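Putative glutathionylspermidine synthase (Methylobacillus flagellatus, PDB 3N6X) is probably an ATP-dependent ligase of the circularly permuted ATP-grasp type 2 family, possibly one that joins glutathione to spermidine. Local coordinates at residues Phe72-Pro76 and Met179-Phe184; Gly169-Glu175 and Glu234-Ile238; Ala410-Cys414 and Pro424-Asp428; Ala445-Leu451 and Gly463-Thr469. All blocks are in the same frame, centred on the assembly; numbering follows the deposited sequence. Where two conformers were deposited one is given.

Interaction 1 (Phe72-Pro76 and Met179-Phe184)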
loop_
_atom_site.group_PDB
_atom_site.type_symbol
_atom_site.label_atom_id
_atom_site.label_comp_id
_atom_site.label_asym_id
_atom_site.label_seq_id
_atom_site.Cartn_x
_atom_site.Cartn_y
_atom_site.Cartn_z
ATOM N N PHE A 72 -9.921 -7.204 -14.383
ATOM C CA PHE A 72 -8.942 -8.194 -13.969
ATOM C C PHE A 72 -8.279 -8.833 -15.184
ATOM O O PHE A 72 -8.966 -9.188 -16.145
ATOM C CB PHE A 72 -9.601 -9.267 -13.083
ATOM C CG PHE A 72 -8.664 -10.360 -12.624
ATOM C CD1 PHE A 72 -7.707 -10.115 -11.645
ATOM C CD2 PHE A 72 -8.748 -11.641 -13.161
ATOM C CE1 PHE A 72 -6.836 -11.125 -11.228
ATOM C CE2 PHE A 72 -7.883 -12.656 -12.732
ATOM C CZ PHE A 72 -6.937 -12.393 -11.765
ATOM N N ASP A 73 -6.943 -8.939 -15.159
ATOM C CA ASP A 73 -6.173 -9.593 -16.210
ATOM C C ASP A 73 -5.704 -10.957 -15.690
ATOM O O ASP A 73 -5.253 -11.060 -14.542
ATOM C CB ASP A 73 -4.982 -8.735 -16.635
ATOM C CG ASP A 73 -4.249 -9.278 -17.847
ATOM O OD1 ASP A 73 -4.817 -9.210 -18.967
ATOM O OD2 ASP A 73 -3.083 -9.704 -17.694
ATOM N N VAL A 74 -5.838 -12.008 -16.522
ATOM C CA VAL A 74 -5.527 -13.391 -16.124
ATOM C C VAL A 74 -4.052 -13.779 -16.250
ATOM O O VAL A 74 -3.689 -14.904 -15.891
ATOM C CB VAL A 74 -6.489 -14.440 -16.763
ATOM C CG1 VAL A 74 -7.949 -14.131 -16.415
ATOM C CG2 VAL A 74 -6.298 -14.528 -18.278
ATOM N N VAL A 75 -3.196 -12.866 -16.739
ATOM C CA VAL A 75 -1.759 -13.157 -16.816
ATOM C C VAL A 75 -1.116 -12.747 -15.486
ATOM O O VAL A 75 -1.141 -11.561 -15.136
ATOM C CB VAL A 75 -1.060 -12.498 -18.029
ATOM C CG1 VAL A 75 0.366 -13.030 -18.190
ATOM C CG2 VAL A 75 -1.867 -12.712 -19.311
ATOM N N PRO A 76 -0.644 -13.718 -14.666
ATOM C CA PRO A 76 -0.104 -13.348 -13.354
ATOM C C PRO A 76 1.227 -12.616 -13.440
ATOM O O PRO A 76 1.975 -12.763 -14.415
ATOM C CB PRO A 76 0.052 -14.695 -12.646
ATOM C CG PRO A 76 0.268 -15.672 -13.752
ATOM C CD PRO A 76 -0.575 -15.179 -14.890
HETATM N N MSE A 179 -9.729 -16.326 -7.460
HETATM C CA MSE A 179 -10.227 -16.254 -8.845
HETATM C C MSE A 179 -9.363 -17.097 -9.802
HETATM O O MSE A 179 -9.908 -17.855 -10.613
HETATM C CB MSE A 179 -10.273 -14.776 -9.306
HETATM C CG MSE A 179 -10.638 -14.589 -10.786
HETATM SE SE MSE A 179 -12.391 -15.351 -11.220
HETATM C CE MSE A 179 -13.452 -13.924 -10.686
HETATM N N MSE A 180 -8.013 -16.957 -9.706
HETATM C CA MSE A 180 -7.052 -17.688 -10.537
HETATM C C MSE A 180 -7.120 -19.186 -10.273
HETATM O O MSE A 180 -7.014 -19.979 -11.212
HETATM C CB MSE A 180 -5.614 -17.175 -10.292
HETATM C CG MSE A 180 -5.355 -15.795 -10.881
HETATM SE SE MSE A 180 -5.286 -15.728 -12.834
HETATM C CE MSE A 180 -3.806 -16.861 -13.144
HETATM N N MSE A 181 -7.256 -19.578 -8.980
HETATM C CA MSE A 181 -7.361 -20.977 -8.568
HETATM C C MSE A 181 -8.684 -21.596 -9.074
HETATM O O MSE A 181 -8.718 -22.773 -9.442
HETATM C CB MSE A 181 -7.250 -21.100 -7.033
HETATM C CG MSE A 181 -7.337 -22.565 -6.530
HETATM SE SE MSE A 181 -5.901 -23.732 -7.265
HETATM C CE MSE A 181 -4.485 -23.143 -6.086
ATOM N N ARG A 182 -9.763 -20.794 -9.099
ATOM C CA ARG A 182 -11.076 -21.240 -9.563
ATOM C C ARG A 182 -11.065 -21.433 -11.098
ATOM O O ARG A 182 -11.571 -22.438 -11.587
ATOM C CB ARG A 182 -12.146 -20.216 -9.145
ATOM C CG ARG A 182 -13.582 -20.686 -9.259
ATOM C CD ARG A 182 -14.507 -19.557 -8.827
ATOM N NE ARG A 182 -15.879 -20.008 -8.580
ATOM C CZ ARG A 182 -16.890 -19.186 -8.313
ATOM N NH1 ARG A 182 -16.692 -17.873 -8.262
ATOM N NH2 ARG A 182 -18.106 -19.670 -8.094
ATOM N N LEU A 183 -10.453 -20.490 -11.843
ATOM C CA LEU A 183 -10.391 -20.567 -13.301
ATOM C C LEU A 183 -9.389 -21.606 -13.793
ATOM O O LEU A 183 -9.718 -22.382 -14.690
ATOM C CB LEU A 183 -10.033 -19.194 -13.912
ATOM C CG LEU A 183 -11.053 -18.064 -13.789
ATOM C CD1 LEU A 183 -10.417 -16.734 -14.171
ATOM C CD2 LEU A 183 -12.285 -18.324 -14.647
ATOM N N PHE A 184 -8.127 -21.561 -13.285
ATOM C CA PHE A 184 -7.047 -22.403 -13.819
ATOM C C PHE A 184 -6.300 -23.257 -12.757
ATOM O O PHE A 184 -5.081 -23.108 -12.597
ATOM C CB PHE A 184 -6.052 -21.551 -14.636
ATOM C CG PHE A 184 -6.666 -20.373 -15.363
ATOM C CD1 PHE A 184 -7.415 -20.563 -16.522
ATOM C CD2 PHE A 184 -6.485 -19.078 -14.898
ATOM C CE1 PHE A 184 -7.975 -19.473 -17.201
ATOM C CE2 PHE A 184 -7.037 -17.988 -15.583
ATOM C CZ PHE A 184 -7.773 -18.191 -16.735
#

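Interaction 2 (Gly169-Glu175 and Glu234-Ile238)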
loop_
_atom_site.group_PDB
_atom_site.type_symbol
_atom_site.label_atom_id
_atom_site.label_comp_id
_atom_site.label_asym_id
_atom_site.label_seq_id
_atom_site.Cartn_x
_atom_site.Cartn_y
_atom_site.Cartn_z
ATOM N N GLY A 169 -6.086 -2.719 0.160
ATOM C CA GLY A 169 -5.831 -3.477 -1.058
ATOM C C GLY A 169 -5.701 -4.977 -0.870
ATOM O O GLY A 169 -5.718 -5.708 -1.860
ATOM N N VAL A 170 -5.577 -5.463 0.402
ATOM C CA VAL A 170 -5.423 -6.903 0.660
ATOM C C VAL A 170 -6.584 -7.735 0.139
ATOM O O VAL A 170 -6.358 -8.859 -0.319
ATOM C CB VAL A 170 -5.024 -7.288 2.112
ATOM C CG1 VAL A 170 -3.915 -6.397 2.635
ATOM C CG2 VAL A 170 -6.214 -7.260 3.042
ATOM N N SER A 171 -7.826 -7.175 0.156
ATOM C CA SER A 171 -9.012 -7.892 -0.348
ATOM C C SER A 171 -8.866 -8.233 -1.831
ATOM O O SER A 171 -9.187 -9.349 -2.224
ATOM C CB SER A 171 -10.294 -7.104 -0.078
ATOM O OG SER A 171 -10.308 -5.872 -0.782
ATOM N N TYR A 172 -8.275 -7.322 -2.629
ATOM C CA TYR A 172 -8.014 -7.594 -4.041
ATOM C C TYR A 172 -6.913 -8.660 -4.188
ATOM O O TYR A 172 -7.023 -9.540 -5.030
ATOM C CB TYR A 172 -7.629 -6.316 -4.785
ATOM C CG TYR A 172 -8.765 -5.333 -4.945
ATOM C CD1 TYR A 172 -9.781 -5.554 -5.870
ATOM C CD2 TYR A 172 -8.785 -4.140 -4.230
ATOM C CE1 TYR A 172 -10.831 -4.645 -6.026
ATOM C CE2 TYR A 172 -9.826 -3.223 -4.379
ATOM C CZ TYR A 172 -10.852 -3.483 -5.275
ATOM O OH TYR A 172 -11.878 -2.578 -5.430
HETATM N N MSE A 173 -5.901 -8.625 -3.315
HETATM C CA MSE A 173 -4.824 -9.617 -3.332
HETATM C C MSE A 173 -5.395 -11.018 -3.038
HETATM O O MSE A 173 -5.089 -11.976 -3.754
HETATM C CB MSE A 173 -3.726 -9.247 -2.297
HETATM C CG MSE A 173 -2.677 -10.353 -2.096
HETATM SE SE MSE A 173 -1.379 -9.951 -0.703
HETATM C CE MSE A 173 -2.258 -10.786 0.788
ATOM N N LEU A 174 -6.236 -11.123 -1.997
ATOM C CA LEU A 174 -6.816 -12.399 -1.591
ATOM C C LEU A 174 -7.808 -12.949 -2.606
ATOM O O LEU A 174 -7.706 -14.118 -2.974
ATOM C CB LEU A 174 -7.432 -12.303 -0.183
ATOM C CG LEU A 174 -6.427 -11.973 0.932
ATOM C CD1 LEU A 174 -7.133 -11.664 2.236
ATOM C CD2 LEU A 174 -5.413 -13.096 1.118
ATOM N N GLU A 175 -8.688 -12.083 -3.148
ATOM C CA GLU A 175 -9.697 -12.482 -4.140
ATOM C C GLU A 175 -9.117 -12.801 -5.496
ATOM O O GLU A 175 -9.656 -13.653 -6.195
ATOM C CB GLU A 175 -10.820 -11.425 -4.258
ATOM C CG GLU A 175 -11.807 -11.466 -3.089
ATOM C CD GLU A 175 -12.393 -12.841 -2.772
ATOM O OE1 GLU A 175 -12.866 -13.527 -3.712
ATOM O OE2 GLU A 175 -12.347 -13.242 -1.587
ATOM N N GLU A 234 -13.926 -4.090 2.251
ATOM C CA GLU A 234 -12.661 -4.631 2.738
ATOM C C GLU A 234 -12.672 -4.753 4.269
ATOM O O GLU A 234 -12.221 -5.770 4.790
ATOM C CB GLU A 234 -11.448 -3.798 2.254
ATOM C CG GLU A 234 -10.125 -4.481 2.575
ATOM C CD GLU A 234 -8.859 -3.824 2.064
ATOM O OE1 GLU A 234 -8.562 -3.970 0.855
ATOM O OE2 GLU A 234 -8.080 -3.323 2.905
ATOM N N HIS A 235 -13.259 -3.755 4.981
ATOM C CA HIS A 235 -13.329 -3.771 6.451
ATOM C C HIS A 235 -14.158 -4.972 6.924
ATOM O O HIS A 235 -13.715 -5.727 7.796
ATOM C CB HIS A 235 -13.942 -2.455 6.994
ATOM C CG HIS A 235 -13.296 -1.192 6.484
ATOM N ND1 HIS A 235 -13.835 0.051 6.764
ATOM C CD2 HIS A 235 -12.160 -1.021 5.754
ATOM C CE1 HIS A 235 -13.030 0.930 6.183
ATOM N NE2 HIS A 235 -12.022 0.328 5.545
ATOM N N ALA A 236 -15.347 -5.165 6.315
ATOM C CA ALA A 236 -16.249 -6.257 6.651
ATOM C C ALA A 236 -15.612 -7.613 6.290
ATOM O O ALA A 236 -15.621 -8.539 7.115
ATOM C CB ALA A 236 -17.585 -6.075 5.922
ATOM N N PHE A 237 -14.972 -7.685 5.090
ATOM C CA PHE A 237 -14.289 -8.881 4.590
ATOM C C PHE A 237 -13.116 -9.306 5.493
ATOM O O PHE A 237 -13.086 -10.465 5.932
ATOM C CB PHE A 237 -13.835 -8.688 3.121
ATOM C CG PHE A 237 -12.909 -9.761 2.582
ATOM C CD1 PHE A 237 -13.401 -11.016 2.222
ATOM C CD2 PHE A 237 -11.545 -9.515 2.430
ATOM C CE1 PHE A 237 -12.542 -12.011 1.724
ATOM C CE2 PHE A 237 -10.688 -10.512 1.938
ATOM C CZ PHE A 237 -11.193 -11.751 1.582
ATOM N N ILE A 238 -12.161 -8.374 5.793
ATOM C CA ILE A 238 -11.021 -8.719 6.631
ATOM C C ILE A 238 -11.439 -9.109 8.064
ATOM O O ILE A 238 -10.952 -10.103 8.584
ATOM C CB ILE A 238 -9.842 -7.684 6.522
ATOM C CG1 ILE A 238 -8.494 -8.303 6.929
ATOM C CG2 ILE A 238 -10.118 -6.388 7.260
ATOM C CD1 ILE A 238 -7.838 -9.115 5.845
#

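Interaction 3 (Ala410-Cys414 and Pro424-Asp428)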
loop_
_atom_site.group_PDB
_atom_site.type_symbol
_atom_site.label_atom_id
_atom_site.label_comp_id
_atom_site.label_asym_id
_atom_site.label_seq_id
_atom_site.Cartn_x
_atom_site.Cartn_y
_atom_site.Cartn_z
ATOM N N ALA A 410 11.582 4.154 -16.443
ATOM C CA ALA A 410 11.375 3.057 -17.392
ATOM C C ALA A 410 10.566 1.920 -16.711
ATOM O O ALA A 410 11.101 0.831 -16.453
ATOM C CB ALA A 410 12.721 2.536 -17.890
ATOM N N LEU A 411 9.276 2.211 -16.385
ATOM C CA LEU A 411 8.349 1.305 -15.690
ATOM C C LEU A 411 8.247 -0.046 -16.395
ATOM O O LEU A 411 7.957 -0.089 -17.588
ATOM C CB LEU A 411 6.944 1.967 -15.556
ATOM C CG LEU A 411 5.908 1.231 -14.679
ATOM C CD1 LEU A 411 6.520 0.751 -13.411
ATOM C CD2 LEU A 411 4.716 2.114 -14.366
ATOM N N SER A 412 8.503 -1.150 -15.657
ATOM C CA SER A 412 8.472 -2.495 -16.232
ATOM C C SER A 412 7.102 -2.877 -16.750
ATOM O O SER A 412 6.079 -2.438 -16.209
ATOM C CB SER A 412 8.994 -3.545 -15.248
ATOM O OG SER A 412 7.990 -4.002 -14.357
ATOM N N THR A 413 7.086 -3.659 -17.834
ATOM C CA THR A 413 5.859 -4.125 -18.458
ATOM C C THR A 413 5.616 -5.595 -18.155
ATOM O O THR A 413 6.561 -6.379 -18.050
ATOM C CB THR A 413 5.885 -3.859 -19.956
ATOM O OG1 THR A 413 7.162 -4.234 -20.482
ATOM C CG2 THR A 413 5.583 -2.414 -20.292
ATOM N N CYS A 414 4.356 -5.963 -18.010
ATOM C CA CYS A 414 3.957 -7.335 -17.758
ATOM C C CYS A 414 3.004 -7.755 -18.873
ATOM O O CYS A 414 2.104 -6.980 -19.228
ATOM C CB CYS A 414 3.302 -7.458 -16.382
ATOM S SG CYS A 414 2.720 -9.126 -15.972
ATOM N N PRO A 424 2.862 -5.934 -23.964
ATOM C CA PRO A 424 3.390 -5.432 -22.685
ATOM C C PRO A 424 2.604 -4.231 -22.157
ATOM O O PRO A 424 2.269 -3.326 -22.925
ATOM C CB PRO A 424 4.835 -5.036 -23.033
ATOM C CG PRO A 424 5.146 -5.748 -24.307
ATOM C CD PRO A 424 3.857 -5.792 -25.046
ATOM N N ARG A 425 2.272 -4.249 -20.846
ATOM C CA ARG A 425 1.580 -3.150 -20.164
ATOM C C ARG A 425 2.248 -2.839 -18.825
ATOM O O ARG A 425 2.800 -3.736 -18.186
ATOM C CB ARG A 425 0.082 -3.440 -19.987
ATOM C CG ARG A 425 -0.717 -3.414 -21.298
ATOM C CD ARG A 425 -0.715 -2.042 -21.945
ATOM N NE ARG A 425 -1.563 -1.981 -23.139
ATOM C CZ ARG A 425 -1.134 -2.224 -24.375
ATOM N NH1 ARG A 425 0.119 -2.608 -24.586
ATOM N NH2 ARG A 425 -1.962 -2.115 -25.405
ATOM N N HIS A 426 2.231 -1.562 -18.421
ATOM C CA HIS A 426 2.890 -1.107 -17.195
ATOM C C HIS A 426 2.188 -1.591 -15.925
ATOM O O HIS A 426 0.961 -1.540 -15.827
ATOM C CB HIS A 426 3.059 0.422 -17.201
ATOM C CG HIS A 426 3.942 0.921 -18.309
ATOM N ND1 HIS A 426 5.298 0.617 -18.350
ATOM C CD2 HIS A 426 3.636 1.693 -19.377
ATOM C CE1 HIS A 426 5.762 1.198 -19.445
ATOM N NE2 HIS A 426 4.801 1.861 -20.093
ATOM N N VAL A 427 2.978 -2.075 -14.958
ATOM C CA VAL A 427 2.463 -2.577 -13.673
ATOM C C VAL A 427 3.189 -1.952 -12.487
ATOM O O VAL A 427 4.365 -1.568 -12.598
ATOM C CB VAL A 427 2.544 -4.136 -13.569
ATOM C CG1 VAL A 427 1.514 -4.815 -14.463
ATOM C CG2 VAL A 427 3.956 -4.646 -13.865
ATOM N N ASP A 428 2.541 -1.977 -11.324
ATOM C CA ASP A 428 3.188 -1.656 -10.065
ATOM C C ASP A 428 2.814 -2.719 -9.015
ATOM O O ASP A 428 1.910 -3.531 -9.259
ATOM C CB ASP A 428 2.925 -0.206 -9.614
ATOM C CG ASP A 428 1.614 0.054 -8.907
ATOM O OD1 ASP A 428 0.750 -0.840 -8.912
ATOM O OD2 ASP A 428 1.445 1.167 -8.371
HETATM O O HOH W 1 7.015 -2.368 -12.223
#

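Interaction 4 (Ala445-Leu451 and Gly463-Thr469)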
loop_
_atom_site.group_PDB
_atom_site.type_symbol
_atom_site.label_atom_id
_atom_site.label_comp_id
_atom_site.label_asym_id
_atom_site.label_seq_id
_atom_site.Cartn_x
_atom_site.Cartn_y
_atom_site.Cartn_z
ATOM N N ALA A 445 1.178 -9.852 -3.062
ATOM C CA ALA A 445 1.098 -8.413 -3.256
ATOM C C ALA A 445 -0.068 -8.058 -4.160
ATOM O O ALA A 445 -0.503 -8.880 -4.976
ATOM C CB ALA A 445 2.400 -7.894 -3.876
ATOM N N LEU A 446 -0.553 -6.819 -4.049
ATOM C CA LEU A 446 -1.541 -6.325 -4.973
ATOM C C LEU A 446 -0.788 -5.816 -6.201
ATOM O O LEU A 446 0.120 -5.018 -6.064
ATOM C CB LEU A 446 -2.375 -5.186 -4.338
ATOM C CG LEU A 446 -3.284 -4.388 -5.309
ATOM C CD1 LEU A 446 -4.336 -5.293 -5.963
ATOM C CD2 LEU A 446 -3.945 -3.234 -4.608
ATOM N N CYS A 447 -1.113 -6.327 -7.376
ATOM C CA CYS A 447 -0.501 -5.846 -8.601
ATOM C C CYS A 447 -1.528 -5.091 -9.415
ATOM O O CYS A 447 -2.616 -5.601 -9.655
ATOM C CB CYS A 447 0.116 -6.986 -9.396
ATOM S SG CYS A 447 0.815 -6.482 -10.984
ATOM N N ARG A 448 -1.207 -3.851 -9.786
ATOM C CA ARG A 448 -2.089 -2.999 -10.581
ATOM C C ARG A 448 -1.508 -2.824 -11.960
ATOM O O ARG A 448 -0.283 -2.740 -12.107
ATOM C CB ARG A 448 -2.294 -1.649 -9.907
ATOM C CG ARG A 448 -3.103 -1.731 -8.622
ATOM C CD ARG A 448 -3.248 -0.372 -7.985
ATOM N NE ARG A 448 -2.004 0.070 -7.348
ATOM C CZ ARG A 448 -1.607 1.340 -7.288
ATOM N NH1 ARG A 448 -2.348 2.302 -7.828
ATOM N NH2 ARG A 448 -0.476 1.659 -6.674
ATOM N N VAL A 449 -2.368 -2.834 -12.985
ATOM C CA VAL A 449 -1.911 -2.743 -14.378
ATOM C C VAL A 449 -2.551 -1.560 -15.124
ATOM O O VAL A 449 -3.751 -1.304 -14.971
ATOM C CB VAL A 449 -2.090 -4.106 -15.136
ATOM C CG1 VAL A 449 -3.547 -4.563 -15.140
ATOM C CG2 VAL A 449 -1.533 -4.039 -16.559
ATOM N N ALA A 450 -1.732 -0.824 -15.905
ATOM C CA ALA A 450 -2.203 0.277 -16.754
ATOM C C ALA A 450 -2.546 -0.317 -18.124
ATOM O O ALA A 450 -1.650 -0.567 -18.940
ATOM C CB ALA A 450 -1.115 1.343 -16.889
ATOM N N LEU A 451 -3.834 -0.646 -18.325
ATOM C CA LEU A 451 -4.335 -1.353 -19.513
ATOM C C LEU A 451 -4.189 -0.596 -20.842
ATOM O O LEU A 451 -3.850 -1.218 -21.851
ATOM C CB LEU A 451 -5.791 -1.829 -19.297
ATOM C CG LEU A 451 -6.003 -2.814 -18.114
ATOM C CD1 LEU A 451 -7.455 -2.860 -17.685
ATOM C CD2 LEU A 451 -5.499 -4.206 -18.453
ATOM N N GLY A 463 -8.453 3.599 -16.849
ATOM C CA GLY A 463 -7.940 2.400 -17.515
ATOM C C GLY A 463 -7.034 1.513 -16.676
ATOM O O GLY A 463 -6.139 0.851 -17.215
ATOM N N GLY A 464 -7.295 1.466 -15.373
ATOM C CA GLY A 464 -6.511 0.655 -14.447
ATOM C C GLY A 464 -7.186 -0.643 -14.056
ATOM O O GLY A 464 -8.397 -0.672 -13.818
ATOM N N GLY A 465 -6.393 -1.713 -13.979
ATOM C CA GLY A 465 -6.873 -3.035 -13.585
ATOM C C GLY A 465 -5.961 -3.737 -12.598
ATOM O O GLY A 465 -4.969 -3.161 -12.156
ATOM N N THR A 466 -6.299 -4.990 -12.225
ATOM C CA THR A 466 -5.454 -5.781 -11.313
ATOM C C THR A 466 -5.043 -7.125 -11.895
ATOM O O THR A 466 -5.635 -7.609 -12.867
ATOM C CB THR A 466 -6.078 -5.953 -9.929
ATOM O OG1 THR A 466 -7.268 -6.720 -10.042
ATOM C CG2 THR A 466 -6.343 -4.631 -9.229
ATOM N N LYS A 467 -4.006 -7.714 -11.296
ATOM C CA LYS A 467 -3.448 -9.011 -11.648
ATOM C C LYS A 467 -3.193 -9.761 -10.366
ATOM O O LYS A 467 -3.066 -9.141 -9.307
ATOM C CB LYS A 467 -2.106 -8.832 -12.376
ATOM C CG LYS A 467 -2.214 -8.374 -13.813
ATOM C CD LYS A 467 -0.837 -8.171 -14.388
ATOM C CE LYS A 467 -0.861 -7.956 -15.880
ATOM N NZ LYS A 467 -0.663 -9.228 -16.618
ATOM N N ASP A 468 -3.056 -11.081 -10.454
ATOM C CA ASP A 468 -2.641 -11.902 -9.323
ATOM C C ASP A 468 -1.115 -11.853 -9.301
ATOM O O ASP A 468 -0.498 -11.797 -10.364
ATOM C CB ASP A 468 -3.119 -13.358 -9.526
ATOM C CG ASP A 468 -2.855 -14.308 -8.365
ATOM O OD1 ASP A 468 -2.421 -13.830 -7.286
ATOM O OD2 ASP A 468 -3.088 -15.523 -8.531
ATOM N N THR A 469 -0.505 -11.824 -8.114
ATOM C CA THR A 469 0.959 -11.832 -7.992
ATOM C C THR A 469 1.393 -13.162 -7.423
ATOM O O THR A 469 0.996 -13.525 -6.302
ATOM C CB THR A 469 1.469 -10.644 -7.129
ATOM O OG1 THR A 469 0.931 -9.431 -7.633
ATOM C CG2 THR A 469 2.999 -10.556 -7.090
HETATM O O HOH W 2 -0.415 -12.129 -4.382
HETATM O O HOH W 3 -3.236 -8.802 -6.712
#

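Interaction 1 (Phe72-Pro76 and Met179-Phe184)
A Met-aromatic contact between Met180, a selenomethionine, and Phe72 forms part of the largely apolar seam where the loop 72-76 rests on the C-terminal turns of helix 170-183. The SE atom of Met180 sits 5.1 Å from the centroid of the Phe72 ring and 79° off its normal, so it meets the rim of the ring and not its face. The preceding methylene shares that edge, with Met180 CG 3.9 Å from Phe72 CZ, while Met179 CG approaches Phe72 CE2 obliquely at the same distance. Bends at chi2 and chi3 (-70° and -62°) curl the Met180 chain so that its methyl CE comes against the loop, 3.4 Å from Val74 O and 4.0 Å from Pro76 CD. Farther along, the side chain of Val74 lies at the edge of the Phe184 ring, with Val74 CB 3.8 Å from Phe184 CE2; Leu183 CB covers one face of the same ring, and Trp30 packs against it edge-to-face. Cutting Phe72 back to an alanine would probably open a gap beside Met179 and Met180 and leave the Met180 side chain less firmly held. No hydrogen bond joins the two segments, and Asp73 turns away to a salt bridge with Lys467; their association therefore probably rests on dispersion and on the exclusion of water from a buried surface.

Interaction 2 (Gly169-Glu175 and Glu234-Ile238)
The extended side chain of Glu234 reaches across to the first turn of helix 170-183 and sets its carboxylate against the backbone there. With CG anti to the backbone N (chi1 -171°) and the chain straight beyond it, OE1 arrives between Gly169 and Ser171. It accepts from Gly169 N at 2.9 Å through its syn lone pair, on the side of OE2, and from Ser171 OG at 3.1 Å through the anti lone pair. A weak bond from Ser171 N to Glu234 OE1, 3.4 Å long, adds to the grip. OE2 receives a weak bond from Gly169 N and forms a salt bridge with Arg276. Gly169 is the N-cap residue of its helix, so the carboxylate sits where the helix dipole is likely to stabilise its negative charge. Within the ATP-grasp chain the contact packs helix 170-183 against helix 232-242; the axes of their short segments approach to 10.4 Å, with their directions 56° apart. One turn on from Glu234, the Phe237 ring lies against Ser171, Leu174 and Glu175. Leu174 CD1 touches the ring edge, 3.7 Å from Phe237 CE2, whereas Ser171 CB comes in obliquely at 3.7 Å from Phe237 CD2. The Glu175 carboxylate stands nearly perpendicular to the ring plane, 83° from it, with Glu175 OE2 3.5 Å from Phe237 CE1. In one of the two conformers of Ile238, CD1 lies 3.7 Å from Val170 CG2, next to Tyr199.

Interaction 3 (Ala410-Cys414 and Pro424-Asp428)
The open end of the beta hairpin formed by strands 413-418 and 423-435 brings Thr413 opposite His426, an antiparallel non-hydrogen-bonded pair. Thr413 CG2 lies over one face of the imidazole, 4.0 Å from the ring centroid and 29° off its normal, a CH-pi contact. Leu411 O meets the same ring at its edge: His426 ND1 donates a weak, bent bond to Leu411 O at 2.9 Å, with Leu411 CB also close. Both contacts depend on a His426 ring swung anti to its own carbonyl carbon (chi1 -63°). Pairing continues at Cys414 and Arg425, whose backbones exchange two bonds, Cys414 N to Arg425 O at 2.7 Å and Arg425 N to Cys414 O at 3.2 Å. On the sheet surface carrying these two residues, Cys414 CB packs against Val427 CG1 at 3.7 Å. Strand 423-435 also pairs with strand 446-450 in the mixed sheet of the ATP-grasp chain. Where the strands diverge before Thr413, Val427 N keeps only a weak bond to Ser412 O, and a water donates to both Ser412 OG, at 2.9 Å, and Val427 O, at 2.8 Å. Ser412 OG also bonds Glu12, and Arg425 NE reaches Leu451 O.

Interaction 4 (Ala445-Leu451 and Gly463-Thr469)
Thr469 holds OG1 anti to its carbonyl carbon (chi1 -52°), which turns the hydroxyl towards Ala445 and lets it donate to Ala445 O at 3.1 Å, from well above the carbonyl plane. Thr469 OG1 also lies 3.1 Å from Cys447 CB. Exchanging Thr469 for a valine removes the hydroxyl and would probably leave Ala445 O without its protein donor across the strands, more dependent on water. The Lys467 chain, extended through chi2 and chi3 and bent at chi4, passes Cys447, with Lys467 CB 4.0 Å from Cys447 SG, and then crosses Val449 at about a right angle, with Lys467 CE 4.0 Å from Val449 CG2, before NZ reaches Asp73. Strands 446-450 and 464-471 pair antiparallel here within the large mixed sheet. Val449 and Gly465 form a hydrogen-bonded pair, with Val449 N to Gly465 O at 2.7 Å and Gly465 N to Val449 O at 2.9 Å. Next to them Arg448 and Thr466 form a non-hydrogen-bonded pair, and the guanidinium of Arg448 leads away to a salt bridge with Asp428. At the far end Leu451 N bonds the O of a poorly ordered Gly463, and Leu451 CD1 lies against the backbone of Gly465, which has no side chain in its way.

How the interactions relate
From the N terminus, segment 72-76 opens interaction 1, and segment 169-175 opens interaction 2 before interaction 1 closes at 179-184; interaction 2 then closes at 234-238. The two therefore cross, and both use helix 170-183, one at each end. Interactions 3 and 4 follow in series, each closing a short excursion: interaction 3 a hairpin of neighbouring strands, interaction 4 the loop between strands 446-450 and 464-471. These two share the large mixed sheet, where strands 423-435 and 446-450 are neighbours. Interaction 4 is also tied to interaction 1 through Lys467, and to interaction 2 where Tyr172 and Met173 pack on Leu446 and Ala445, joining helix 170-183 to the sheet.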